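Mannosylglycerate hydrolase MGH1-like glycoside hydrolase domain-containing protein (Thermus thermophilus HB8, PDB 4WVA) hydrolyses mannosylglycerate, a solute that thermophiles make under osmotic stress, to mannose and glycerate, and probably cleaves glucosylglycerate with similar efficiency. Local coordinates at residues F237-Q242 with V271-L276. Numbering follows the deposited sequence.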
loop_
_atom_site.group_PDB
_atom_site.type_symbol
_atom_site.label_atom_id
_atom_site.label_comp_id
_atom_site.label_asym_id
_atom_site.label_seq_id
_atom_site.Cartn_x
_atom_site.Cartn_y
_atom_site.Cartn_z
ATOM N N PHE A 237 7.747 -9.392 16.345
ATOM C CA PHE A 237 6.602 -10.293 16.419
ATOM C C PHE A 237 5.578 -9.889 15.368
ATOM O O PHE A 237 5.098 -10.700 14.615
ATOM C CB PHE A 237 5.983 -10.250 17.817
ATOM C CG PHE A 237 5.050 -11.389 18.113
ATOM C CD1 PHE A 237 3.787 -11.427 17.579
ATOM C CD2 PHE A 237 5.435 -12.415 18.973
ATOM C CE1 PHE A 237 2.929 -12.473 17.861
ATOM C CE2 PHE A 237 4.583 -13.455 19.261
ATOM C CZ PHE A 237 3.334 -13.493 18.704
ATOM N N ASN A 238 5.284 -8.600 15.303
ATOM C CA ASN A 238 4.258 -8.118 14.390
ATOM C C ASN A 238 4.634 -8.130 12.922
ATOM O O ASN A 238 3.784 -8.399 12.066
ATOM C CB ASN A 238 3.764 -6.743 14.843
ATOM C CG ASN A 238 2.765 -6.866 15.972
ATOM O OD1 ASN A 238 1.593 -7.156 15.740
ATOM N ND2 ASN A 238 3.238 -6.712 17.211
ATOM N N ALA A 239 5.894 -7.861 12.608
ATOM C CA ALA A 239 6.336 -7.965 11.228
ATOM C C ALA A 239 6.243 -9.402 10.771
ATOM O O ALA A 239 5.802 -9.689 9.647
ATOM C CB ALA A 239 7.753 -7.464 11.073
ATOM N N ILE A 240 6.660 -10.317 11.640
ATOM C CA ILE A 240 6.587 -11.751 11.327
ATOM C C ILE A 240 5.135 -12.223 11.160
ATOM O O ILE A 240 4.807 -12.998 10.232
ATOM C CB ILE A 240 7.390 -12.571 12.381
ATOM C CG1 ILE A 240 8.894 -12.383 12.114
ATOM C CG2 ILE A 240 7.019 -14.050 12.380
ATOM C CD1 ILE A 240 9.759 -12.854 13.244
ATOM N N LEU A 241 4.248 -11.738 12.027
ATOM C CA LEU A 241 2.817 -12.037 11.911
ATOM C C LEU A 241 2.202 -11.492 10.623
ATOM O O LEU A 241 1.416 -12.173 9.970
ATOM C CB LEU A 241 2.068 -11.531 13.134
ATOM C CG LEU A 241 0.533 -11.643 13.143
ATOM C CD1 LEU A 241 0.053 -13.063 12.882
ATOM C CD2 LEU A 241 -0.018 -11.143 14.467
ATOM N N GLN A 242 2.553 -10.265 10.246
ATOM C CA GLN A 242 2.035 -9.706 8.992
ATOM C C GLN A 242 2.483 -10.575 7.817
ATOM O O GLN A 242 1.695 -10.888 6.938
ATOM C CB GLN A 242 2.498 -8.264 8.815
ATOM C CG GLN A 242 2.159 -7.629 7.461
ATOM C CD GLN A 242 0.678 -7.300 7.260
ATOM O OE1 GLN A 242 -0.140 -7.393 8.179
ATOM N NE2 GLN A 242 0.338 -6.913 6.035
ATOM N N VAL A 271 -1.707 -1.302 8.443
ATOM C CA VAL A 271 -1.854 0.011 9.069
ATOM C C VAL A 271 -1.034 0.052 10.361
ATOM O O VAL A 271 -0.262 0.967 10.567
ATOM C CB VAL A 271 -3.311 0.351 9.394
ATOM C CG1 VAL A 271 -3.389 1.640 10.201
ATOM C CG2 VAL A 271 -4.123 0.457 8.116
ATOM N N GLY A 272 -1.199 -0.966 11.198
ATOM C CA GLY A 272 -0.506 -1.015 12.491
ATOM C C GLY A 272 1.003 -1.052 12.356
ATOM O O GLY A 272 1.725 -0.313 13.013
ATOM N N LEU A 273 1.502 -1.932 11.497
ATOM C CA LEU A 273 2.955 -2.089 11.423
ATOM C C LEU A 273 3.618 -0.826 10.929
ATOM O O LEU A 273 4.651 -0.409 11.454
ATOM C CB LEU A 273 3.341 -3.302 10.545
ATOM C CG LEU A 273 4.791 -3.787 10.699
ATOM C CD1 LEU A 273 5.052 -4.336 12.085
ATOM C CD2 LEU A 273 5.130 -4.827 9.639
ATOM N N GLU A 274 3.019 -0.165 9.943
ATOM C CA GLU A 274 3.572 1.090 9.469
ATOM C C GLU A 274 3.514 2.230 10.479
ATOM O O GLU A 274 4.349 3.137 10.437
ATOM C CB GLU A 274 2.981 1.477 8.114
ATOM C CG GLU A 274 3.478 0.574 7.007
ATOM C CD GLU A 274 4.992 0.676 6.824
ATOM O OE1 GLU A 274 5.481 1.734 6.394
ATOM O OE2 GLU A 274 5.666 -0.305 7.129
ATOM N N ALA A 275 2.597 2.151 11.440
ATOM C CA ALA A 275 2.518 3.129 12.512
ATOM C C ALA A 275 3.765 3.115 13.396
ATOM O O ALA A 275 4.091 4.115 14.009
ATOM C CB ALA A 275 1.282 2.900 13.369
ATOM N N LEU A 276 4.453 1.985 13.475
ATOM C CA LEU A 276 5.626 1.863 14.346
ATOM C C LEU A 276 6.829 2.623 13.826
ATOM O O LEU A 276 7.831 2.785 14.538
ATOM C CB LEU A 276 5.998 0.390 14.539
ATOM C CG LEU A 276 4.893 -0.520 15.108
ATOM C CD1 LEU A 276 5.419 -1.934 15.256
ATOM C CD2 LEU A 276 4.384 0.011 16.433
#
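A239 and L273 come closest, CA to CA, where two consecutive helices run roughly antiparallel, their N-to-C directions 147° apart and their local axes no closer than 10.2 Å. At that separation L273 reaches across and makes most of the contact, held by van der Waals packing without a hydrogen bond across the pair. Its CG lies anti to the backbone N (chi1 -164°), which carries the branched end out to the other helix. There the two methyls part. L273 CD1 settles against the backbone between N238 and A239, 3.7 Å from A239 N. L273 CD2 rests on A239 itself, 4.0 Å from A239 CB. The small alanine suits this place because its lone methyl lets the leucine come right down to the helix backbone. On the next turn, Q242 CB approaches L273 CD2 loosely, at 4.4 Å, adding the apolar base of an otherwise polar side chain. N238 likewise offers leucine only its CB; its amide turns elsewhere, OD1 accepting from V154 N and ND2 donating to the carbonyl of D234, so this buried polar group is satisfied by main-chain partners. Such apolar packing joins helices 235-254 and 260-275, consecutive helices that are probably part of the (alpha/alpha)6-barrel on which the fold is built. P305 and A308 of the short helix 305-308 also touch L273, whereas F237 and L241 pack on helix 121-146. Beyond L273, A275 and L276 lean on W287 of strand 283-288.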